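Local structure of ZINC phosphodiesterase ELAC protein 1 (Homo sapiens, 3ZWF) at residues 18-22 and 33-39; 92-98 and 118-123; 159-163 and 174-178; 243-249 and 265-271. The protein is a two-zinc phosphodiesterase with some tRNA 3'-processing endonuclease activity, which repairs tRNAs by removing a 2',3'-cyclic phosphate. All coordinates share one frame; numbering follows the deposited sequence. Where two conformers were deposited one is given.

Contact 1 of 4, residues 18-22 and 33-39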
loop_
_atom_site.group_PDB
_atom_site.type_symbol
_atom_site.label_atom_id
_atom_site.label_comp_id
_atom_site.label_asym_id
_atom_site.label_seq_id
_atom_site.Cartn_x
_atom_site.Cartn_y
_atom_site.Cartn_z
ATOM N N GLY A 18 -5.179 3.799 11.241
ATOM C CA GLY A 18 -4.369 3.148 10.220
ATOM C C GLY A 18 -4.547 1.633 10.249
ATOM O O GLY A 18 -5.114 1.085 11.211
ATOM N N ALA A 19 -4.136 0.991 9.173
ATOM C CA ALA A 19 -4.098 -0.455 9.123
ATOM C C ALA A 19 -3.036 -0.996 10.076
ATOM O O ALA A 19 -2.124 -0.280 10.525
ATOM C CB ALA A 19 -3.844 -0.927 7.722
ATOM N N SER A 20 -3.163 -2.278 10.378
ATOM C CA SER A 20 -2.335 -2.889 11.428
ATOM C C SER A 20 -0.829 -2.635 11.293
ATOM O O SER A 20 -0.211 -2.927 10.277
ATOM C CB SER A 20 -2.614 -4.379 11.511
ATOM O OG SER A 20 -3.906 -4.515 12.070
ATOM N N ALA A 21 -0.244 -2.082 12.362
ATOM C CA ALA A 21 1.201 -1.930 12.521
ATOM C C ALA A 21 1.500 -1.487 13.962
ATOM O O ALA A 21 0.887 -0.545 14.470
ATOM C CB ALA A 21 1.771 -0.942 11.557
ATOM N N VAL A 22 2.448 -2.174 14.564
ATOM C CA VAL A 22 2.909 -1.862 15.925
ATOM C C VAL A 22 4.418 -2.015 15.940
ATOM O O VAL A 22 4.943 -2.991 15.377
ATOM C CB VAL A 22 2.344 -2.832 17.014
ATOM C CG1 VAL A 22 2.543 -2.205 18.420
ATOM C CG2 VAL A 22 0.884 -3.201 16.755
ATOM N N PHE A 33 5.723 -5.108 13.764
ATOM C CA PHE A 33 4.752 -6.191 13.762
ATOM C C PHE A 33 3.569 -5.729 12.923
ATOM O O PHE A 33 2.817 -4.825 13.321
ATOM C CB PHE A 33 4.320 -6.556 15.195
ATOM C CG PHE A 33 5.395 -7.206 15.979
ATOM C CD1 PHE A 33 6.366 -6.448 16.625
ATOM C CD2 PHE A 33 5.487 -8.604 16.049
ATOM C CE1 PHE A 33 7.409 -7.083 17.368
ATOM C CE2 PHE A 33 6.524 -9.219 16.743
ATOM C CZ PHE A 33 7.478 -8.455 17.405
ATOM N N ASP A 34 3.459 -6.367 11.758
ATOM C CA ASP A 34 2.493 -6.060 10.687
ATOM C C ASP A 34 2.783 -4.733 9.983
ATOM O O ASP A 34 3.474 -3.846 10.490
ATOM C CB ASP A 34 1.036 -6.188 11.157
ATOM C CG ASP A 34 0.604 -7.692 11.336
ATOM O OD1 ASP A 34 1.278 -8.537 10.792
ATOM O OD2 ASP A 34 -0.422 -7.967 11.981
ATOM N N CYS A 35 2.276 -4.660 8.769
ATOM C CA CYS A 35 2.624 -3.560 7.863
ATOM C C CYS A 35 1.521 -3.318 6.840
ATOM O O CYS A 35 1.684 -3.499 5.645
ATOM C CB CYS A 35 3.974 -3.831 7.186
ATOM S SG CYS A 35 4.718 -2.370 6.453
ATOM N N GLY A 36 0.359 -2.980 7.334
ATOM C CA GLY A 36 -0.742 -2.529 6.451
ATOM C C GLY A 36 -0.405 -1.308 5.622
ATOM O O GLY A 36 0.558 -0.568 5.897
ATOM N N GLU A 37 -1.236 -1.084 4.609
ATOM C CA GLU A 37 -1.074 0.062 3.761
ATOM C C GLU A 37 -1.070 1.339 4.597
ATOM O O GLU A 37 -1.868 1.489 5.527
ATOM C CB GLU A 37 -2.214 0.082 2.749
ATOM C CG GLU A 37 -2.146 1.334 1.916
ATOM C CD GLU A 37 -2.918 1.290 0.621
ATOM O OE1 GLU A 37 -3.562 0.287 0.269
ATOM O OE2 GLU A 37 -2.871 2.312 -0.039
ATOM N N GLY A 38 -0.134 2.231 4.304
ATOM C CA GLY A 38 0.028 3.480 5.041
ATOM C C GLY A 38 0.961 3.466 6.227
ATOM O O GLY A 38 1.198 4.502 6.859
ATOM N N THR A 39 1.476 2.297 6.551
ATOM C CA THR A 39 2.438 2.197 7.627
ATOM C C THR A 39 3.636 3.126 7.488
ATOM O O THR A 39 4.001 3.806 8.431
ATOM C CB THR A 39 2.887 0.750 7.844
ATOM O OG1 THR A 39 1.742 -0.032 8.200
ATOM C CG2 THR A 39 3.942 0.678 8.957
HETATM O O HOH W 1 -2.134 2.673 7.862
HETATM O O HOH W 2 -0.272 1.513 9.536
#

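Contact 2 of 4, residues 92-98 and 118-123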
loop_
_atom_site.group_PDB
_atom_site.type_symbol
_atom_site.label_atom_id
_atom_site.label_comp_id
_atom_site.label_asym_id
_atom_site.label_seq_id
_atom_site.Cartn_x
_atom_site.Cartn_y
_atom_site.Cartn_z
ATOM N N TYR A 92 9.960 -11.985 8.921
ATOM C CA TYR A 92 9.311 -13.251 9.251
ATOM C C TYR A 92 7.849 -13.208 8.888
ATOM O O TYR A 92 7.160 -12.255 9.244
ATOM C CB TYR A 92 9.449 -13.512 10.775
ATOM C CG TYR A 92 10.891 -13.641 11.220
ATOM C CD1 TYR A 92 11.638 -12.516 11.554
ATOM C CD2 TYR A 92 11.508 -14.901 11.358
ATOM C CE1 TYR A 92 12.968 -12.633 11.954
ATOM C CE2 TYR A 92 12.825 -15.009 11.742
ATOM C CZ TYR A 92 13.546 -13.874 12.055
ATOM O OH TYR A 92 14.881 -14.021 12.433
ATOM N N GLY A 93 7.344 -14.202 8.175
ATOM C CA GLY A 93 5.906 -14.251 7.905
ATOM C C GLY A 93 5.487 -15.529 7.228
ATOM O O GLY A 93 6.311 -16.444 7.063
ATOM N N PRO A 94 4.194 -15.666 6.942
ATOM C CA PRO A 94 3.732 -16.894 6.365
ATOM C C PRO A 94 4.319 -17.223 4.998
ATOM O O PRO A 94 4.678 -16.338 4.251
ATOM C CB PRO A 94 2.216 -16.702 6.267
ATOM C CG PRO A 94 1.901 -15.583 7.162
ATOM C CD PRO A 94 3.086 -14.722 7.174
ATOM N N VAL A 95 4.384 -18.514 4.698
ATOM C CA VAL A 95 4.689 -18.979 3.341
ATOM C C VAL A 95 3.916 -18.150 2.313
ATOM O O VAL A 95 2.699 -18.015 2.406
ATOM C CB VAL A 95 4.358 -20.490 3.173
ATOM C CG1 VAL A 95 4.447 -20.923 1.677
ATOM C CG2 VAL A 95 5.299 -21.305 4.005
ATOM N N GLY A 96 4.642 -17.662 1.304
ATOM C CA GLY A 96 4.088 -16.822 0.244
ATOM C C GLY A 96 4.648 -15.421 0.295
ATOM O O GLY A 96 4.686 -14.694 -0.738
ATOM N N LEU A 97 5.089 -15.013 1.476
ATOM C CA LEU A 97 5.571 -13.645 1.660
ATOM C C LEU A 97 6.882 -13.364 0.900
ATOM O O LEU A 97 7.069 -12.288 0.337
ATOM C CB LEU A 97 5.729 -13.308 3.156
ATOM C CG LEU A 97 6.173 -11.885 3.463
ATOM C CD1 LEU A 97 5.113 -10.865 3.033
ATOM C CD2 LEU A 97 6.418 -11.723 5.013
ATOM N N ARG A 98 7.798 -14.325 0.914
ATOM C CA ARG A 98 9.093 -14.097 0.281
ATOM C C ARG A 98 8.932 -13.772 -1.215
ATOM O O ARG A 98 9.504 -12.798 -1.714
ATOM C CB ARG A 98 10.012 -15.299 0.430
ATOM C CG ARG A 98 11.435 -15.060 -0.091
ATOM C CD ARG A 98 12.310 -16.308 -0.011
ATOM N NE ARG A 98 12.376 -16.840 1.347
ATOM C CZ ARG A 98 12.135 -18.100 1.695
ATOM N NH1 ARG A 98 11.764 -19.015 0.807
ATOM N NH2 ARG A 98 12.284 -18.437 2.956
ATOM N N VAL A 118 13.853 -13.207 4.014
ATOM C CA VAL A 118 12.508 -13.554 4.448
ATOM C C VAL A 118 12.486 -15.002 4.919
ATOM O O VAL A 118 12.849 -15.945 4.176
ATOM C CB VAL A 118 11.458 -13.359 3.357
ATOM C CG1 VAL A 118 10.070 -13.643 3.933
ATOM C CG2 VAL A 118 11.564 -11.935 2.723
ATOM N N HIS A 119 12.123 -15.177 6.184
ATOM C CA HIS A 119 11.986 -16.513 6.807
ATOM C C HIS A 119 10.517 -16.836 6.862
ATOM O O HIS A 119 9.716 -15.996 7.379
ATOM C CB HIS A 119 12.570 -16.491 8.179
ATOM C CG HIS A 119 14.019 -16.151 8.199
ATOM N ND1 HIS A 119 14.944 -16.838 7.438
ATOM C CD2 HIS A 119 14.718 -15.222 8.892
ATOM C CE1 HIS A 119 16.151 -16.361 7.680
ATOM N NE2 HIS A 119 16.037 -15.356 8.531
ATOM N N GLU A 120 10.127 -17.938 6.230
ATOM C CA GLU A 120 8.724 -18.289 6.112
ATOM C C GLU A 120 8.256 -19.307 7.137
ATOM O O GLU A 120 8.871 -20.349 7.268
ATOM C CB GLU A 120 8.400 -18.798 4.727
ATOM C CG GLU A 120 8.536 -17.707 3.669
ATOM C CD GLU A 120 8.068 -18.128 2.286
ATOM O OE1 GLU A 120 8.189 -19.288 1.899
ATOM O OE2 GLU A 120 7.553 -17.224 1.557
ATOM N N LEU A 121 7.131 -18.992 7.773
ATOM C CA LEU A 121 6.442 -19.904 8.686
ATOM C C LEU A 121 5.437 -20.764 7.960
ATOM O O LEU A 121 4.610 -20.260 7.200
ATOM C CB LEU A 121 5.695 -19.105 9.753
ATOM C CG LEU A 121 6.571 -18.548 10.880
ATOM C CD1 LEU A 121 7.530 -17.490 10.443
ATOM C CD2 LEU A 121 5.576 -17.912 11.910
ATOM N N VAL A 122 5.521 -22.071 8.161
ATOM C CA VAL A 122 4.638 -23.027 7.481
ATOM C C VAL A 122 3.436 -23.282 8.388
ATOM O O VAL A 122 3.569 -23.940 9.480
ATOM C CB VAL A 122 5.344 -24.386 7.141
ATOM C CG1 VAL A 122 4.353 -25.368 6.515
ATOM C CG2 VAL A 122 6.506 -24.133 6.203
ATOM N N PRO A 123 2.266 -22.804 7.973
ATOM C CA PRO A 123 1.078 -23.038 8.771
ATOM C C PRO A 123 0.551 -24.478 8.685
ATOM O O PRO A 123 0.964 -25.271 7.828
ATOM C CB PRO A 123 0.079 -22.069 8.178
ATOM C CG PRO A 123 0.502 -21.959 6.762
ATOM C CD PRO A 123 1.959 -22.087 6.721
#

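Contact 3 of 4, residues 159-163 and 174-178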
loop_
_atom_site.group_PDB
_atom_site.type_symbol
_atom_site.label_atom_id
_atom_site.label_comp_id
_atom_site.label_asym_id
_atom_site.label_seq_id
_atom_site.Cartn_x
_atom_site.Cartn_y
_atom_site.Cartn_z
ATOM N N GLU A 159 6.874 -30.957 19.481
ATOM C CA GLU A 159 7.054 -31.088 20.935
ATOM C C GLU A 159 6.605 -29.804 21.657
ATOM O O GLU A 159 5.836 -29.848 22.615
ATOM C CB GLU A 159 8.509 -31.441 21.286
ATOM N N GLU A 160 7.075 -28.665 21.160
ATOM C CA GLU A 160 6.803 -27.341 21.746
ATOM C C GLU A 160 5.541 -26.638 21.182
ATOM O O GLU A 160 5.040 -25.690 21.763
ATOM C CB GLU A 160 8.011 -26.421 21.505
ATOM C CG GLU A 160 9.314 -26.813 22.236
ATOM C CD GLU A 160 9.934 -25.638 22.935
ATOM O OE1 GLU A 160 9.460 -25.299 24.034
ATOM O OE2 GLU A 160 10.876 -25.042 22.373
ATOM N N ASN A 161 5.049 -27.108 20.044
ATOM C CA ASN A 161 3.883 -26.476 19.395
ATOM C C ASN A 161 4.121 -24.986 19.085
ATOM O O ASN A 161 3.208 -24.166 19.160
ATOM C CB ASN A 161 2.614 -26.685 20.245
ATOM C CG ASN A 161 1.557 -27.504 19.526
ATOM O OD1 ASN A 161 0.399 -27.083 19.424
ATOM N ND2 ASN A 161 1.951 -28.678 19.012
ATOM N N SER A 162 5.357 -24.673 18.714
ATOM C CA SER A 162 5.765 -23.305 18.367
ATOM C C SER A 162 6.810 -23.307 17.268
ATOM O O SER A 162 7.348 -24.356 16.913
ATOM C CB SER A 162 6.308 -22.575 19.606
ATOM O OG SER A 162 7.535 -23.140 20.017
ATOM N N TYR A 163 7.083 -22.118 16.744
ATOM C CA TYR A 163 8.103 -21.903 15.727
ATOM C C TYR A 163 9.210 -21.078 16.356
ATOM O O TYR A 163 8.942 -19.980 16.875
ATOM C CB TYR A 163 7.556 -21.100 14.539
ATOM C CG TYR A 163 6.332 -21.680 13.866
ATOM C CD1 TYR A 163 5.073 -21.505 14.417
ATOM C CD2 TYR A 163 6.414 -22.361 12.651
ATOM C CE1 TYR A 163 3.944 -22.028 13.802
ATOM C CE2 TYR A 163 5.278 -22.906 12.056
ATOM C CZ TYR A 163 4.058 -22.722 12.639
ATOM O OH TYR A 163 2.937 -23.244 12.066
ATOM N N LYS A 174 9.543 -16.387 19.379
ATOM C CA LYS A 174 8.837 -17.555 18.858
ATOM C C LYS A 174 7.518 -17.129 18.279
ATOM O O LYS A 174 7.006 -16.074 18.648
ATOM C CB LYS A 174 8.612 -18.604 19.957
ATOM C CG LYS A 174 9.888 -19.186 20.494
ATOM C CD LYS A 174 9.641 -20.151 21.626
ATOM C CE LYS A 174 10.937 -20.827 21.968
ATOM N NZ LYS A 174 10.686 -21.668 23.140
ATOM N N ALA A 175 6.994 -17.935 17.356
ATOM C CA ALA A 175 5.631 -17.759 16.849
ATOM C C ALA A 175 4.781 -18.957 17.284
ATOM O O ALA A 175 5.282 -20.049 17.581
ATOM C CB ALA A 175 5.606 -17.606 15.345
ATOM N N PHE A 176 3.483 -18.731 17.320
ATOM C CA PHE A 176 2.519 -19.786 17.596
ATOM C C PHE A 176 1.271 -19.598 16.730
ATOM O O PHE A 176 1.023 -18.519 16.192
ATOM C CB PHE A 176 2.159 -19.865 19.091
ATOM C CG PHE A 176 1.683 -18.554 19.706
ATOM C CD1 PHE A 176 2.574 -17.589 20.129
ATOM C CD2 PHE A 176 0.326 -18.291 19.833
ATOM C CE1 PHE A 176 2.132 -16.409 20.653
ATOM C CE2 PHE A 176 -0.146 -17.104 20.404
ATOM C CZ PHE A 176 0.769 -16.151 20.819
ATOM N N ARG A 177 0.500 -20.668 16.621
ATOM C CA ARG A 177 -0.598 -20.743 15.674
ATOM C C ARG A 177 -1.888 -20.202 16.276
ATOM O O ARG A 177 -2.257 -20.542 17.432
ATOM C CB ARG A 177 -0.839 -22.173 15.220
ATOM C CG ARG A 177 0.357 -22.800 14.493
ATOM C CD ARG A 177 0.100 -24.272 14.222
ATOM N NE ARG A 177 0.012 -24.998 15.473
ATOM C CZ ARG A 177 -0.577 -26.172 15.641
ATOM N NH1 ARG A 177 -1.146 -26.805 14.622
ATOM N NH2 ARG A 177 -0.595 -26.726 16.848
ATOM N N LEU A 178 -2.538 -19.387 15.455
ATOM C CA LEU A 178 -3.874 -18.860 15.702
ATOM C C LEU A 178 -4.867 -19.355 14.667
ATOM O O LEU A 178 -4.469 -19.863 13.621
ATOM C CB LEU A 178 -3.870 -17.314 15.690
ATOM C CG LEU A 178 -2.829 -16.648 16.585
ATOM C CD1 LEU A 178 -2.886 -15.123 16.518
ATOM C CD2 LEU A 178 -3.062 -17.044 18.057
HETATM O O HOH W 3 1.061 -23.291 17.744
#

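Contact 4 of 4, residues 243-249 and 265-271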
loop_
_atom_site.group_PDB
_atom_site.type_symbol
_atom_site.label_atom_id
_atom_site.label_comp_id
_atom_site.label_asym_id
_atom_site.label_seq_id
_atom_site.Cartn_x
_atom_site.Cartn_y
_atom_site.Cartn_z
ATOM N N GLY A 243 13.186 -11.854 31.752
ATOM C CA GLY A 243 12.992 -10.420 31.742
ATOM C C GLY A 243 11.568 -10.144 31.291
ATOM O O GLY A 243 10.628 -10.881 31.630
ATOM N N ARG A 244 11.414 -9.107 30.486
ATOM C CA ARG A 244 10.102 -8.719 30.025
ATOM C C ARG A 244 9.620 -9.672 28.929
ATOM O O ARG A 244 10.419 -10.233 28.185
ATOM C CB ARG A 244 10.111 -7.266 29.552
ATOM C CG ARG A 244 10.326 -6.272 30.702
ATOM C CD ARG A 244 10.661 -4.865 30.198
ATOM N NE ARG A 244 12.078 -4.766 29.849
ATOM C CZ ARG A 244 12.788 -3.640 29.778
ATOM N NH1 ARG A 244 12.242 -2.464 30.040
ATOM N NH2 ARG A 244 14.066 -3.698 29.433
ATOM N N LYS A 245 8.301 -9.846 28.858
ATOM C CA LYS A 245 7.647 -10.680 27.844
ATOM C C LYS A 245 6.521 -9.874 27.198
ATOM O O LYS A 245 5.606 -9.403 27.865
ATOM C CB LYS A 245 7.086 -11.976 28.443
ATOM C CG LYS A 245 6.241 -12.783 27.462
ATOM C CD LYS A 245 5.600 -14.024 28.096
ATOM C CE LYS A 245 6.572 -15.133 28.375
ATOM N NZ LYS A 245 5.865 -16.373 28.875
ATOM N N ILE A 246 6.631 -9.733 25.877
ATOM C CA ILE A 246 5.639 -9.053 25.059
ATOM C C ILE A 246 5.085 -10.043 24.032
ATOM O O ILE A 246 5.848 -10.673 23.322
ATOM C CB ILE A 246 6.259 -7.930 24.238
ATOM C CG1 ILE A 246 7.057 -6.989 25.143
ATOM C CG2 ILE A 246 5.157 -7.159 23.527
ATOM C CD1 ILE A 246 6.252 -6.235 26.098
ATOM N N CYS A 247 3.765 -10.197 24.021
ATOM C CA CYS A 247 3.081 -11.087 23.085
ATOM C C CYS A 247 2.107 -10.274 22.225
ATOM O O CYS A 247 1.317 -9.502 22.732
ATOM C CB CYS A 247 2.312 -12.155 23.819
ATOM S SG CYS A 247 3.444 -13.245 24.718
ATOM N N ILE A 248 2.204 -10.490 20.928
ATOM C CA ILE A 248 1.437 -9.732 19.933
ATOM C C ILE A 248 0.752 -10.756 19.050
ATOM O O ILE A 248 1.444 -11.536 18.358
ATOM C CB ILE A 248 2.386 -8.864 19.088
ATOM C CG1 ILE A 248 3.158 -7.904 20.021
ATOM C CG2 ILE A 248 1.558 -8.043 18.060
ATOM C CD1 ILE A 248 4.194 -7.081 19.339
ATOM N N LEU A 249 -0.580 -10.793 19.099
ATOM C CA LEU A 249 -1.348 -11.785 18.349
ATOM C C LEU A 249 -1.987 -11.173 17.099
ATOM O O LEU A 249 -2.605 -10.101 17.192
ATOM C CB LEU A 249 -2.448 -12.408 19.171
ATOM C CG LEU A 249 -2.067 -13.491 20.183
ATOM C CD1 LEU A 249 -1.197 -12.931 21.294
ATOM C CD2 LEU A 249 -3.352 -14.126 20.720
ATOM N N PHE A 265 2.236 -16.958 28.792
ATOM C CA PHE A 265 2.090 -16.999 30.239
ATOM C C PHE A 265 2.793 -15.820 30.902
ATOM O O PHE A 265 3.968 -15.577 30.664
ATOM C CB PHE A 265 2.649 -18.316 30.799
ATOM C CG PHE A 265 2.487 -18.461 32.292
ATOM C CD1 PHE A 265 1.246 -18.343 32.882
ATOM C CD2 PHE A 265 3.581 -18.712 33.095
ATOM C CE1 PHE A 265 1.101 -18.481 34.270
ATOM C CE2 PHE A 265 3.450 -18.850 34.462
ATOM C CZ PHE A 265 2.205 -18.726 35.055
ATOM N N GLU A 266 2.053 -15.115 31.738
ATOM C CA GLU A 266 2.537 -13.936 32.485
ATOM C C GLU A 266 3.168 -12.857 31.594
ATOM O O GLU A 266 4.071 -12.120 32.015
ATOM C CB GLU A 266 3.471 -14.346 33.634
ATOM C CG GLU A 266 2.721 -15.119 34.710
ATOM C CD GLU A 266 3.567 -15.391 35.948
ATOM O OE1 GLU A 266 4.807 -15.512 35.828
ATOM O OE2 GLU A 266 2.964 -15.480 37.033
ATOM N N ALA A 267 2.655 -12.741 30.366
ATOM C CA ALA A 267 3.039 -11.627 29.492
ATOM C C ALA A 267 2.912 -10.293 30.226
ATOM O O ALA A 267 1.882 -10.000 30.861
ATOM C CB ALA A 267 2.203 -11.596 28.218
ATOM N N ASP A 268 3.950 -9.479 30.099
ATOM C CA ASP A 268 3.933 -8.115 30.623
ATOM C C ASP A 268 3.031 -7.217 29.826
ATOM O O ASP A 268 2.405 -6.311 30.369
ATOM C CB ASP A 268 5.340 -7.560 30.672
ATOM C CG ASP A 268 6.191 -8.325 31.646
ATOM O OD1 ASP A 268 5.954 -8.186 32.857
ATOM O OD2 ASP A 268 7.040 -9.109 31.201
ATOM N N LEU A 269 2.976 -7.486 28.526
ATOM C CA LEU A 269 2.029 -6.845 27.630
ATOM C C LEU A 269 1.516 -7.889 26.648
ATOM O O LEU A 269 2.301 -8.617 26.034
ATOM C CB LEU A 269 2.702 -5.686 26.928
ATOM C CG LEU A 269 1.710 -4.706 26.287
ATOM C CD1 LEU A 269 1.108 -3.866 27.393
ATOM C CD2 LEU A 269 2.335 -3.832 25.201
ATOM N N LEU A 270 0.203 -7.981 26.531
ATOM C CA LEU A 270 -0.461 -8.841 25.567
ATOM C C LEU A 270 -1.318 -7.961 24.636
ATOM O O LEU A 270 -2.215 -7.276 25.109
ATOM C CB LEU A 270 -1.347 -9.861 26.271
ATOM C CG LEU A 270 -2.278 -10.724 25.418
ATOM C CD1 LEU A 270 -1.497 -11.508 24.412
ATOM C CD2 LEU A 270 -3.026 -11.681 26.358
ATOM N N ILE A 271 -1.000 -7.984 23.346
ATOM C CA ILE A 271 -1.732 -7.214 22.292
ATOM C C ILE A 271 -2.632 -8.179 21.522
ATOM O O ILE A 271 -2.175 -9.198 20.987
ATOM C CB ILE A 271 -0.803 -6.505 21.349
ATOM C CG1 ILE A 271 0.145 -5.583 22.117
ATOM C CG2 ILE A 271 -1.630 -5.767 20.201
ATOM C CD1 ILE A 271 1.110 -4.872 21.194
#

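Contact 1 of 4, residues 18-22 and 33-39
Val22 and Phe33 form an antiparallel, hydrogen-bonded pair at the end of a beta hairpin in the metallo-beta-lactamase fold, and beyond them the two chains run on as loops beside the zinc site. Three backbone bonds join the segments. Phe33 N gives a nearly straight bond to Val22 O at 2.8 Å, Val22 N returns one to Phe33 O, and Gly36 N reaches Ser20 O at 3.0 Å with an N-H...O angle of 173°. Val22 O also lies in the plane of the Phe33 ring, at its edge, while the ring itself leads off to stack with Phe57.

Apolar touching is slight. Ala19 CB sits on Gly36 CA at 3.7 Å, and Ala21 CB touches both Asp34 O and Thr39 OG1. Two waters bridge the end near Ala19: one molecule accepts from Ala19 N and donates to Glu37 O, another donates to both Ala19 O and Thr39 OG1.

The carboxylate of Asp34 belongs to the second shell of the metal site, its OD2 accepting from Thr59 OG1 and from ND1 of the zinc ligand His65. Glu37 instead points across the dimer interface, to Gly38 and Gln40 of the second subunit. With OG1 beside its own backbone N (chi1 -61°), Thr39 closes the type II turn 36-39 twice: OG1 donates to Gly36 O at 2.6 Å, and Thr39 N donates to the same oxygen.

Contact 2 of 4, residues 92-98 and 118-123
The guanidinium of Arg98 carries the Glu120 carboxylate over one face, with CD 4.0 Å above the plane and toward the rim, and holds Val118 O at its edge. The two planar groups are 28° apart. Their long salt bridge, Arg98 NH1 to Glu120 OE1 at 3.7 Å, is a matter of charge alone because no N-H points at the oxygen. The edge does the bonding: Arg98 NE and NH2 both donate to Val118 O, NH2 at 2.8 Å, with the oxygen almost in the guanidinium plane. A bend at chi3 (-56°) turns the arginine back to this carbonyl after its CB and CG have slid past Val118 CB. The Tyr92 and His119 side chains run side by side, their rings oblique at 44°, Tyr92 CE2 3.4 Å from His119 CD2. Tyr92 OH is bonded to Glu90, and His119 ND1 to Arg152 N.

Glu120 OE2 reaches the start of helix 97-107 and accepts from Gly96 N and Arg98 N, both at 3.0 Å, from opposite faces of the carboxylate. Along the parallel strands Gly93 N, Leu121 N and Val95 N donate in turn to His119 O, Gly93 O and Leu121 O.

This is a beta-alpha-beta unit: strand 89-94, helix 97-107 and strand 116-121. Strands 53-57 and 153-154 flank the pair in the sheet, Leu97 and Val118 pack on Ile91, and Pro94 and Leu121 meet Phe185 of strand 184-191.

Contact 3 of 4, residues 159-163 and 174-178
Tyr163 and Arg177 cross at about a right angle, Arg177 CG lying in the plane of the phenol at its edge, 3.7 Å from Tyr163 CE1. Ring and guanidinium planes stand 67° apart; Arg177 CG and CD, not the guanidinium, touch the ring's edge and OH. Ala175 O lies at the same edge, and Ala175 CB is 4.0 Å from Tyr163 CD1. Tyr163 OH goes on to Val122 O. The amide of Asn161 is turned 80° to the guanidinium; Asn161 OD1 meets Arg177 NH2 edge-on at 2.8 Å in a bond weakened by its angle of 127°. A water in the guanidinium plane accepts from Arg177 N and NE and donates to Asn161 O, while NH1 turns to Thr124. The extended Lys174 chain passes Ser162 OG and meets Glu160 at a right angle in a salt bridge, Lys174 NZ to Glu160 OE2 3.5 Å, whose hydrogen bond is weak; Glu160 and Asn161 are both poorly ordered.

The backbones exchange antiparallel bonds, Tyr163 N to Ala175 O and Ala175 N to Tyr163 O, both 2.9 Å. The pair starts the hairpin of strands 163-167 and 171-179, beside strand 184-191, whose Phe185 meets Tyr163 edge-to-face, while Leu263 of helix 259-263 lies against Ser162, Lys174 and Phe176.

Contact 4 of 4, residues 243-249 and 265-271
Lys245 meets 265-271 at several points. Its backbone N donates to Asp268 OD2 at 2.8 Å, using the anti lone pair of the carboxylate; its O accepts from Asp268 N at 2.8 Å and, weakly, from Leu269 N. The side chain starts anti to its own backbone N (chi1 172°), runs along Ala267 and bends at chi3 (-73°), which carries NZ to Phe265 O, 2.7 Å away in the carbonyl plane on a lone pair. NZ also donates to Leu263 O, so this ammonium ties down the chain that leaves helix 259-263.

Further along, the parallel strands exchange regular bonds. Cys247 N donates to Leu269 O at 175°, Ile271 N to Cys247 O, and Leu249 N to Ile271 O.

Side chains alternate between two layers. On one face Ile246 CD1 lies 3.7 Å from Leu269 CB and Ile248 CG1 meets Ile271 CD1, each pair side by side and pointing the same way. On the other, Cys247 SG touches Ala267 CB, and the methyls Leu249 CD1 and Leu270 CD1 are pressed to 3.4 Å, tighter than usual for carbons.

Outer residues back both layers. Val3 and Phe5 of strand 2-5 lie on Ile271, and Phe298 of helix 292-301 covers Leu249 and Leu270. Arg244 turns away to a salt bridge with Glu191. Parallel strands whose connection includes helix 259-263, with one face against a second sheet and the other under a helix, are characteristic of one half of the metallo-beta-lactamase alpha-beta/beta-alpha sandwich; strand 245-249 leads on to the zinc-bridging Asp251.

In the fold
Contacts 1 and 2 belong to one sheet of the sandwich, contacts 3 and 4 to the other. Contacts 1 and 4 meet where the sheets face each other, Phe33 on Ile248 and Val22 on Ile271. Contact 2 touches contact 3 through Leu121 on Ala175, while Leu249 packs contact 4 against Phe176 and Leu178 of contact 3. Contact 1 is wholly buried, relies on backbone and water, and sends its carboxylates to the zinc site (Asp34) and the second subunit (Glu37); contacts 2 to 4 have the partly exposed Arg98, Lys174 and Lys245. Contacts 2 and 4 pair parallel strands, contacts 1 and 3 antiparallel ones.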